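Local atomic coordinates of endo-arabinase (Bacteroides thetaiotaomicron, PDB entry 5C0P), a protein that probably hydrolyses O-glycosidic bonds in arabinan as a metal-binding glycoside hydrolase of family 43, a family built on a five-bladed beta-propeller. Residues A[51-56]-A[61-66]; A[32-37]-A[113-118]; A[66-69]-A[73-76]. All coordinates share one frame; numbering follows the deposited sequence.

In the fold
The contacts illustrate how a propeller blade is held together and joined to the next. Contact 1 pairs the last two long strands of one sheet, contact 2 sets a turn of the following sheet against strand 30-34, an outermost strand of the first, and contact 3 lies where strand 60-68 leads toward strand 78-88. Contacts 1 and 3, which share Tyr66, have centres about 18 Å apart; contacts 1 and 2, about 11 Å. Lys116 links all three: its CD lies 3.8 Å from Glu64 OE1, and its O lies 3.4 Å from Ser67 CB. In contact 2 the Leu32 side chain lies about 11 Å from a magnesium ion and about 8 Å from that of Asp84.

Contact 1. Residues A[51-56]-A[61-66]; sequences RVYKSK and WKDEGY
Ser55 and Trp61 make the tight end of this antiparallel beta hairpin. The CB of Ser55 sits over the face of the indole, 3.4 Å from the centroid of the six-membered ring and 11° off its normal, a close CH-pi contact. Tyr53 CB packs near the rim of the same ring at Trp61 CE3, while Ser55 OG and Trp61 NE1 are held by the connecting turn, through Thr60 and Leu58 respectively.

Between the two ends, Lys54 and Lys62 form a hydrogen-bonded pair. The register slips by one residue between Tyr53-Asp63 and Arg51-Tyr66, a beta bulge: Val52 O accepts from Glu64 N, whereas Val52 N donates to Gly65 O at 2.8 Å.

The partly exposed side is quite different, being held by charge. Arg51 grips Asp63 side-on, NE donating to OD1 at 2.9 Å and NH1 to OD2 at 2.8 Å, both oxygens lying near the guanidinium plane. A bend at chi2 (93°) brings the arginine back over the neighbouring strand, where its CD also touches Tyr66 CE1 at 3.5 Å. The guanidinium and carboxylate planes stand 48° apart, and both nitrogens meet their oxygens from above the carboxylate plane. Gly65 N reaches Asp63 OD1 from the opposite face, at 2.9 Å, closing an Asx turn.

On the other face of the sheet, the one bearing Lys54 and Lys62, Lys54 NZ bonds Glu64 OE2 at 2.9 Å and also meets Glu15, while Lys62 NZ adds a weak bond to the same OE2. Lys54 thus serves both carboxylates, which would be expected to offset their closeness. With one oxygen of Asp63 taken by both an arginine and a backbone N-H, the Arg51-Asp63 salt bridge is tied directly to the bulged backbone.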
loop_
_atom_site.group_PDB
_atom_site.type_symbol
_atom_site.label_atom_id
_atom_site.label_comp_id
_atom_site.label_asym_id
_atom_site.label_seq_id
_atom_site.Cartn_x
_atom_site.Cartn_y
_atom_site.Cartn_z
ATOM N N ARG A 51 -9.120 10.301 6.689
ATOM C CA ARG A 51 -10.543 10.462 6.408
ATOM C C ARG A 51 -11.030 9.163 5.781
ATOM O O ARG A 51 -10.256 8.458 5.144
ATOM C CB ARG A 51 -10.742 11.625 5.425
ATOM C CG ARG A 51 -12.182 11.998 5.106
ATOM C CD ARG A 51 -12.661 13.081 6.032
ATOM N NE ARG A 51 -13.877 13.745 5.562
ATOM C CZ ARG A 51 -13.916 15.004 5.140
ATOM N NH1 ARG A 51 -15.063 15.535 4.736
ATOM N NH2 ARG A 51 -12.808 15.735 5.126
ATOM N N VAL A 52 -12.305 8.832 5.966
ATOM C CA VAL A 52 -12.835 7.620 5.358
ATOM C C VAL A 52 -14.128 7.894 4.591
ATOM O O VAL A 52 -15.050 8.521 5.102
ATOM C CB VAL A 52 -13.026 6.494 6.412
ATOM C CG1 VAL A 52 -13.879 6.966 7.589
ATOM C CG2 VAL A 52 -13.610 5.246 5.759
ATOM N N TYR A 53 -14.161 7.440 3.343
ATOM C CA TYR A 53 -15.377 7.472 2.543
ATOM C C TYR A 53 -15.869 6.045 2.366
ATOM O O TYR A 53 -15.082 5.105 2.420
ATOM C CB TYR A 53 -15.105 8.084 1.169
ATOM C CG TYR A 53 -14.924 9.598 1.132
ATOM C CD1 TYR A 53 -14.934 10.379 2.290
ATOM C CD2 TYR A 53 -14.774 10.249 -0.081
ATOM C CE1 TYR A 53 -14.783 11.776 2.222
ATOM C CE2 TYR A 53 -14.623 11.627 -0.152
ATOM C CZ TYR A 53 -14.633 12.384 0.994
ATOM O OH TYR A 53 -14.480 13.756 0.884
ATOM N N LYS A 54 -17.168 5.891 2.137
ATOM C CA LYS A 54 -17.796 4.578 2.063
ATOM C C LYS A 54 -18.652 4.511 0.805
ATOM O O LYS A 54 -19.173 5.531 0.360
ATOM C CB LYS A 54 -18.683 4.384 3.292
ATOM C CG LYS A 54 -19.337 3.019 3.437
ATOM C CD LYS A 54 -20.196 2.967 4.709
ATOM C CE LYS A 54 -21.500 3.738 4.566
ATOM N NZ LYS A 54 -22.320 3.704 5.818
ATOM N N SER A 55 -18.790 3.315 0.230
ATOM C CA SER A 55 -19.540 3.152 -1.019
ATOM C C SER A 55 -20.199 1.782 -1.103
ATOM O O SER A 55 -19.643 0.797 -0.618
ATOM C CB SER A 55 -18.614 3.322 -2.220
ATOM O OG SER A 55 -19.340 3.236 -3.439
ATOM N N LYS A 56 -21.383 1.719 -1.716
ATOM C CA LYS A 56 -22.027 0.442 -1.985
ATOM C C LYS A 56 -21.467 -0.222 -3.235
ATOM O O LYS A 56 -21.586 -1.434 -3.381
ATOM C CB LYS A 56 -23.539 0.608 -2.180
ATOM C CG LYS A 56 -24.319 1.074 -0.964
ATOM C CD LYS A 56 -25.769 1.334 -1.372
ATOM C CE LYS A 56 -26.674 1.680 -0.203
ATOM N NZ LYS A 56 -28.082 1.838 -0.687
ATOM N N TRP A 61 -19.936 7.810 -3.473
ATOM C CA TRP A 61 -19.317 7.711 -2.158
ATOM C C TRP A 61 -19.988 8.605 -1.126
ATOM O O TRP A 61 -20.645 9.598 -1.473
ATOM C CB TRP A 61 -17.821 8.047 -2.267
ATOM C CG TRP A 61 -17.088 7.048 -3.111
ATOM C CD1 TRP A 61 -17.036 6.998 -4.478
ATOM C CD2 TRP A 61 -16.343 5.923 -2.635
ATOM N NE1 TRP A 61 -16.287 5.910 -4.877
ATOM C CE2 TRP A 61 -15.855 5.234 -3.766
ATOM C CE3 TRP A 61 -16.051 5.427 -1.359
ATOM C CZ2 TRP A 61 -15.071 4.074 -3.658
ATOM C CZ3 TRP A 61 -15.279 4.276 -1.250
ATOM C CH2 TRP A 61 -14.797 3.614 -2.392
ATOM N N LYS A 62 -19.812 8.242 0.143
ATOM C CA LYS A 62 -20.345 9.006 1.264
ATOM C C LYS A 62 -19.233 9.283 2.270
ATOM O O LYS A 62 -18.428 8.401 2.578
ATOM C CB LYS A 62 -21.465 8.208 1.945
ATOM C CG LYS A 62 -22.060 8.862 3.178
ATOM C CD LYS A 62 -23.018 7.902 3.873
ATOM C CE LYS A 62 -23.632 8.532 5.107
ATOM N NZ LYS A 62 -22.593 9.115 5.990
ATOM N N ASP A 63 -19.183 10.508 2.773
ATOM C CA ASP A 63 -18.216 10.888 3.792
ATOM C C ASP A 63 -18.620 10.290 5.135
ATOM O O ASP A 63 -19.725 10.540 5.630
ATOM C CB ASP A 63 -18.163 12.417 3.883
ATOM C CG ASP A 63 -17.195 12.922 4.943
ATOM O OD1 ASP A 63 -16.268 12.187 5.341
ATOM O OD2 ASP A 63 -17.365 14.085 5.374
ATOM N N GLU A 64 -17.723 9.492 5.711
ATOM C CA GLU A 64 -17.945 8.903 7.029
ATOM C C GLU A 64 -17.017 9.493 8.090
ATOM O O GLU A 64 -16.886 8.950 9.183
ATOM C CB GLU A 64 -17.793 7.380 6.972
ATOM C CG GLU A 64 -18.955 6.668 6.292
ATOM C CD GLU A 64 -20.238 6.702 7.105
ATOM O OE1 GLU A 64 -20.200 7.071 8.299
ATOM O OE2 GLU A 64 -21.296 6.357 6.546
ATOM N N GLY A 65 -16.397 10.626 7.782
ATOM C CA GLY A 65 -15.642 11.346 8.789
ATOM C C GLY A 65 -14.212 10.866 8.933
ATOM O O GLY A 65 -13.620 10.336 7.993
ATOM N N TYR A 66 -13.649 11.046 10.122
ATOM C CA TYR A 66 -12.246 10.717 10.330
ATOM C C TYR A 66 -12.088 9.390 11.046
ATOM O O TYR A 66 -12.695 9.162 12.097
ATOM C CB TYR A 66 -11.554 11.823 11.126
ATOM C CG TYR A 66 -11.682 13.178 10.479
ATOM C CD1 TYR A 66 -11.026 13.462 9.288
ATOM C CD2 TYR A 66 -12.465 14.166 11.052
ATOM C CE1 TYR A 66 -11.145 14.701 8.690
ATOM C CE2 TYR A 66 -12.587 15.407 10.465
ATOM C CZ TYR A 66 -11.925 15.668 9.283
ATOM O OH TYR A 66 -12.048 16.906 8.697
#

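Contact 2. Residues A[32-37]-A[113-118]; sequences LVDKKT and DSPKGP
The nearest CA atoms across the contact, those of Asp34 and Pro115, are 7.1 Å apart, so that the end of strand 30-34 and the type I turn Ser114-Gly117 meet chiefly through side chains. Pro115, second residue of that turn, carries its side of the contact. Leu32 comes across it at about a right angle, with CD2 3.8 Å from Pro115 CB. Asp34 also crosses the ring, its OD2 lying 3.6 Å from Pro115 CG, and Thr37 reaches toward the proline end-on, OG1 3.9 Å from the same CG.

The carboxylate that touches the proline is fixed by its own chain. Asp34 OD2 accepts from Thr37 N, which stands above the carboxylate plane, and from Thr37 OG1, which bonds its anti lone pair at 2.6 Å; the first of these makes an Asx motif. A chi1 of 62° places the Thr37 hydroxyl between its backbone N and carbonyl carbon, facing back to Asp34. The other oxygen, OD1, bonds the hydroxyl of Tyr92.

In the propeller this is an interblade contact: strand 30-34 is an edge strand of one sheet, and the turn follows strand 103-112 of the next. The turn is shaped by an ST turn, Ser114 OG accepting from Lys116 N, and by Gly117 N bonding Ser114 O. Tyr41 and Tyr92, from strands of the two sheets, both pack on Pro115, whose carbonyl accepts from His43.

At the margin a water bridges the exposed ends, accepting from Lys36 NZ at 2.8 Å and donating to Asp113 O at 2.6 Å.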
loop_
_atom_site.group_PDB
_atom_site.type_symbol
_atom_site.label_atom_id
_atom_site.label_comp_id
_atom_site.label_asym_id
_atom_site.label_seq_id
_atom_site.Cartn_x
_atom_site.Cartn_y
_atom_site.Cartn_z
ATOM N N LEU A 32 -10.845 -1.128 0.860
ATOM C CA LEU A 32 -11.231 -2.202 1.769
ATOM C C LEU A 32 -12.598 -2.733 1.346
ATOM O O LEU A 32 -13.579 -1.986 1.346
ATOM C CB LEU A 32 -11.301 -1.683 3.204
ATOM C CG LEU A 32 -11.935 -2.630 4.234
ATOM C CD1 LEU A 32 -11.099 -3.902 4.437
ATOM C CD2 LEU A 32 -12.117 -1.898 5.546
ATOM N N VAL A 33 -12.656 -4.007 0.960
ATOM C CA VAL A 33 -13.929 -4.678 0.685
ATOM C C VAL A 33 -14.363 -5.379 1.959
ATOM O O VAL A 33 -13.761 -6.377 2.364
ATOM C CB VAL A 33 -13.785 -5.714 -0.445
ATOM C CG1 VAL A 33 -15.145 -6.323 -0.795
ATOM C CG2 VAL A 33 -13.166 -5.082 -1.665
ATOM N N ASP A 34 -15.396 -4.849 2.609
ATOM C CA ASP A 34 -15.817 -5.409 3.884
ATOM C C ASP A 34 -17.102 -6.202 3.721
ATOM O O ASP A 34 -18.181 -5.625 3.564
ATOM C CB ASP A 34 -16.041 -4.308 4.912
ATOM C CG ASP A 34 -16.338 -4.861 6.273
ATOM O OD1 ASP A 34 -15.569 -5.740 6.730
ATOM O OD2 ASP A 34 -17.361 -4.451 6.868
ATOM N N LYS A 35 -17.001 -7.526 3.765
ATOM C CA LYS A 35 -18.197 -8.351 3.641
ATOM C C LYS A 35 -19.143 -8.145 4.821
ATOM O O LYS A 35 -20.365 -8.161 4.649
ATOM C CB LYS A 35 -17.817 -9.826 3.519
ATOM C CG LYS A 35 -16.949 -10.139 2.323
ATOM C CD LYS A 35 -17.747 -10.099 1.039
ATOM N N LYS A 36 -18.579 -7.931 6.006
ATOM C CA LYS A 36 -19.378 -7.848 7.229
ATOM C C LYS A 36 -20.460 -6.774 7.143
ATOM O O LYS A 36 -21.641 -7.048 7.398
ATOM C CB LYS A 36 -18.476 -7.595 8.440
ATOM C CG LYS A 36 -19.218 -7.466 9.762
ATOM C CD LYS A 36 -18.239 -7.186 10.901
ATOM C CE LYS A 36 -18.938 -7.196 12.252
ATOM N NZ LYS A 36 -17.964 -7.124 13.377
ATOM N N THR A 37 -20.059 -5.567 6.752
ATOM C CA THR A 37 -20.995 -4.452 6.610
ATOM C C THR A 37 -21.467 -4.306 5.168
ATOM O O THR A 37 -22.305 -3.450 4.863
ATOM C CB THR A 37 -20.379 -3.121 7.080
ATOM O OG1 THR A 37 -19.230 -2.798 6.276
ATOM C CG2 THR A 37 -19.970 -3.226 8.555
ATOM N N ASP A 113 -12.532 -1.893 15.898
ATOM C CA ASP A 113 -13.546 -2.934 15.784
ATOM C C ASP A 113 -14.375 -2.728 14.513
ATOM O O ASP A 113 -15.142 -3.606 14.117
ATOM C CB ASP A 113 -14.473 -2.915 17.002
ATOM C CG ASP A 113 -13.796 -3.402 18.270
ATOM O OD1 ASP A 113 -12.730 -4.038 18.177
ATOM O OD2 ASP A 113 -14.352 -3.161 19.362
ATOM N N SER A 114 -14.220 -1.562 13.888
ATOM C CA SER A 114 -15.065 -1.157 12.762
ATOM C C SER A 114 -14.243 -0.862 11.522
ATOM O O SER A 114 -13.134 -0.347 11.625
ATOM C CB SER A 114 -15.841 0.108 13.133
ATOM O OG SER A 114 -16.421 0.716 11.984
ATOM N N PRO A 115 -14.798 -1.163 10.330
ATOM C CA PRO A 115 -14.082 -0.883 9.083
ATOM C C PRO A 115 -13.927 0.615 8.816
ATOM O O PRO A 115 -13.118 0.988 7.963
ATOM C CB PRO A 115 -14.991 -1.504 8.016
ATOM C CG PRO A 115 -16.354 -1.492 8.633
ATOM C CD PRO A 115 -16.106 -1.799 10.088
ATOM N N LYS A 116 -14.687 1.457 9.517
ATOM C CA LYS A 116 -14.509 2.902 9.363
ATOM C C LYS A 116 -13.833 3.567 10.562
ATOM O O LYS A 116 -13.860 4.793 10.693
ATOM C CB LYS A 116 -15.833 3.598 9.048
ATOM C CG LYS A 116 -16.912 3.451 10.112
ATOM C CD LYS A 116 -18.166 4.225 9.707
ATOM C CE LYS A 116 -19.123 4.358 10.873
ATOM N NZ LYS A 116 -18.426 4.979 12.028
ATOM N N GLY A 117 -13.207 2.770 11.423
ATOM C CA GLY A 117 -12.570 3.325 12.606
ATOM C C GLY A 117 -13.583 3.656 13.686
ATOM O O GLY A 117 -14.762 3.313 13.564
ATOM N N PRO A 118 -13.162 4.378 14.738
ATOM C CA PRO A 118 -11.855 5.020 14.922
ATOM C C PRO A 118 -10.767 4.014 15.259
ATOM O O PRO A 118 -11.026 3.008 15.932
ATOM C CB PRO A 118 -12.092 5.948 16.118
ATOM C CG PRO A 118 -13.183 5.276 16.898
ATOM C CD PRO A 118 -14.060 4.605 15.884
HETATM O O HOH W 1 -17.311 -4.414 12.972
#

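Contact 3. Residues A[66-69]-A[73-76]; sequences YSFI and DFWG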
loop_
_atom_site.group_PDB
_atom_site.type_symbol
_atom_site.label_atom_id
_atom_site.label_comp_id
_atom_site.label_asym_id
_atom_site.label_seq_id
_atom_site.Cartn_x
_atom_site.Cartn_y
_atom_site.Cartn_z
ATOM N N TYR A 66 -13.649 11.046 10.122
ATOM C CA TYR A 66 -12.246 10.717 10.330
ATOM C C TYR A 66 -12.088 9.390 11.046
ATOM O O TYR A 66 -12.695 9.162 12.097
ATOM C CB TYR A 66 -11.554 11.823 11.126
ATOM C CG TYR A 66 -11.682 13.178 10.479
ATOM C CD1 TYR A 66 -11.026 13.462 9.288
ATOM C CD2 TYR A 66 -12.465 14.166 11.052
ATOM C CE1 TYR A 66 -11.145 14.701 8.690
ATOM C CE2 TYR A 66 -12.587 15.407 10.465
ATOM C CZ TYR A 66 -11.925 15.668 9.283
ATOM O OH TYR A 66 -12.048 16.906 8.697
ATOM N N SER A 67 -11.273 8.518 10.461
ATOM C CA SER A 67 -11.003 7.213 11.042
ATOM C C SER A 67 -9.771 7.249 11.946
ATOM O O SER A 67 -9.621 6.394 12.812
ATOM C CB SER A 67 -10.844 6.152 9.956
ATOM O OG SER A 67 -9.774 6.478 9.078
ATOM N N PHE A 68 -8.884 8.224 11.747
ATOM C CA PHE A 68 -7.767 8.411 12.678
ATOM C C PHE A 68 -7.314 9.854 12.808
ATOM O O PHE A 68 -6.905 10.481 11.823
ATOM C CB PHE A 68 -6.546 7.546 12.312
ATOM C CG PHE A 68 -5.406 7.696 13.283
ATOM C CD1 PHE A 68 -5.600 7.395 14.625
ATOM C CD2 PHE A 68 -4.160 8.146 12.877
ATOM C CE1 PHE A 68 -4.583 7.542 15.548
ATOM C CE2 PHE A 68 -3.123 8.292 13.809
ATOM C CZ PHE A 68 -3.341 7.990 15.141
ATOM N N ILE A 69 -7.388 10.369 14.034
ATOM C CA ILE A 69 -6.765 11.629 14.407
ATOM C C ILE A 69 -5.813 11.299 15.538
ATOM O O ILE A 69 -6.245 10.763 16.560
ATOM C CB ILE A 69 -7.784 12.621 14.988
ATOM C CG1 ILE A 69 -8.989 12.783 14.061
ATOM C CG2 ILE A 69 -7.104 13.962 15.301
ATOM C CD1 ILE A 69 -8.725 13.662 12.887
ATOM N N ASP A 73 0.171 12.170 22.252
ATOM C CA ASP A 73 1.205 11.218 22.652
ATOM C C ASP A 73 1.521 10.148 21.607
ATOM O O ASP A 73 2.391 9.309 21.828
ATOM C CB ASP A 73 0.883 10.578 24.008
ATOM C CG ASP A 73 -0.389 9.748 23.991
ATOM O OD1 ASP A 73 -1.086 9.697 22.955
ATOM O OD2 ASP A 73 -0.708 9.155 25.047
ATOM N N PHE A 74 0.839 10.187 20.467
ATOM C CA PHE A 74 1.164 9.265 19.380
ATOM C C PHE A 74 2.563 9.554 18.856
ATOM O O PHE A 74 2.958 10.713 18.711
ATOM C CB PHE A 74 0.160 9.399 18.249
ATOM C CG PHE A 74 0.344 8.391 17.149
ATOM C CD1 PHE A 74 0.248 7.025 17.402
ATOM C CD2 PHE A 74 0.591 8.812 15.854
ATOM C CE1 PHE A 74 0.402 6.092 16.367
ATOM C CE2 PHE A 74 0.750 7.892 14.819
ATOM C CZ PHE A 74 0.654 6.526 15.079
ATOM N N TRP A 75 3.314 8.495 18.561
ATOM C CA TRP A 75 4.715 8.641 18.208
ATOM C C TRP A 75 4.948 9.425 16.929
ATOM O O TRP A 75 5.979 10.082 16.791
ATOM C CB TRP A 75 5.369 7.264 18.059
ATOM C CG TRP A 75 5.012 6.545 16.780
ATOM C CD1 TRP A 75 3.968 5.686 16.587
ATOM C CD2 TRP A 75 5.721 6.599 15.532
ATOM N NE1 TRP A 75 3.966 5.223 15.292
ATOM C CE2 TRP A 75 5.035 5.761 14.625
ATOM C CE3 TRP A 75 6.863 7.279 15.091
ATOM C CZ2 TRP A 75 5.460 5.579 13.299
ATOM C CZ3 TRP A 75 7.280 7.102 13.771
ATOM C CH2 TRP A 75 6.584 6.259 12.894
ATOM N N GLY A 76 4.013 9.329 15.989
ATOM C CA GLY A 76 4.229 9.873 14.658
ATOM C C GLY A 76 3.280 11.008 14.335
ATOM O O GLY A 76 2.176 10.785 13.853
#
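A T-shaped aromatic pair, Phe68 with Phe74, marks the passage from one propeller sheet to the next, across the short connection between strand 60-68 and strand 78-88. The chain turns a corner at Ser67, where Ser67 and Phe68 together face Ile50 in a classic beta bulge, and the Phe68 side chain then leaves the strand toward the following loop.

Phe68 brings its edge and Phe74 offers its face. The ring centroids are 5.2 Å apart and the planes stand at 74°, close to perpendicular. Two neighbouring carbons at the far end of Phe68 do the touching: CE2 lies 4.0 Å from Phe74 CE2, and CZ lies 4.1 Å from Phe74 CD2. CZ is poised over the centre of the Phe74 ring, so the approach is centred and does not graze the rim. Both side chains point their rings away from their own backbone nitrogens, with chi1 of -178° in Phe68 and -174° in Phe74, and this extension lets the rings span the distance between backbones that do not themselves meet.

The opposite face of Phe74 is occupied as well. Trp75 CD1 stands 3.6 Å above that face, displaced toward the rim, so that both faces of Phe74 have an aromatic neighbour. Phe98 of strand 91-100 makes a further edge-to-face pair with Phe74 and also touches Phe68, while Leu94 and Leu110 pack on Phe68 from the same sheet.

The chemistry is wholly apolar between the two segments. Hydrogens on the rim of Phe68, slightly positive, are directed at the electron-rich face of Phe74, a weakly attractive contact that favours a particular mutual orientation of the rings within a buried cluster.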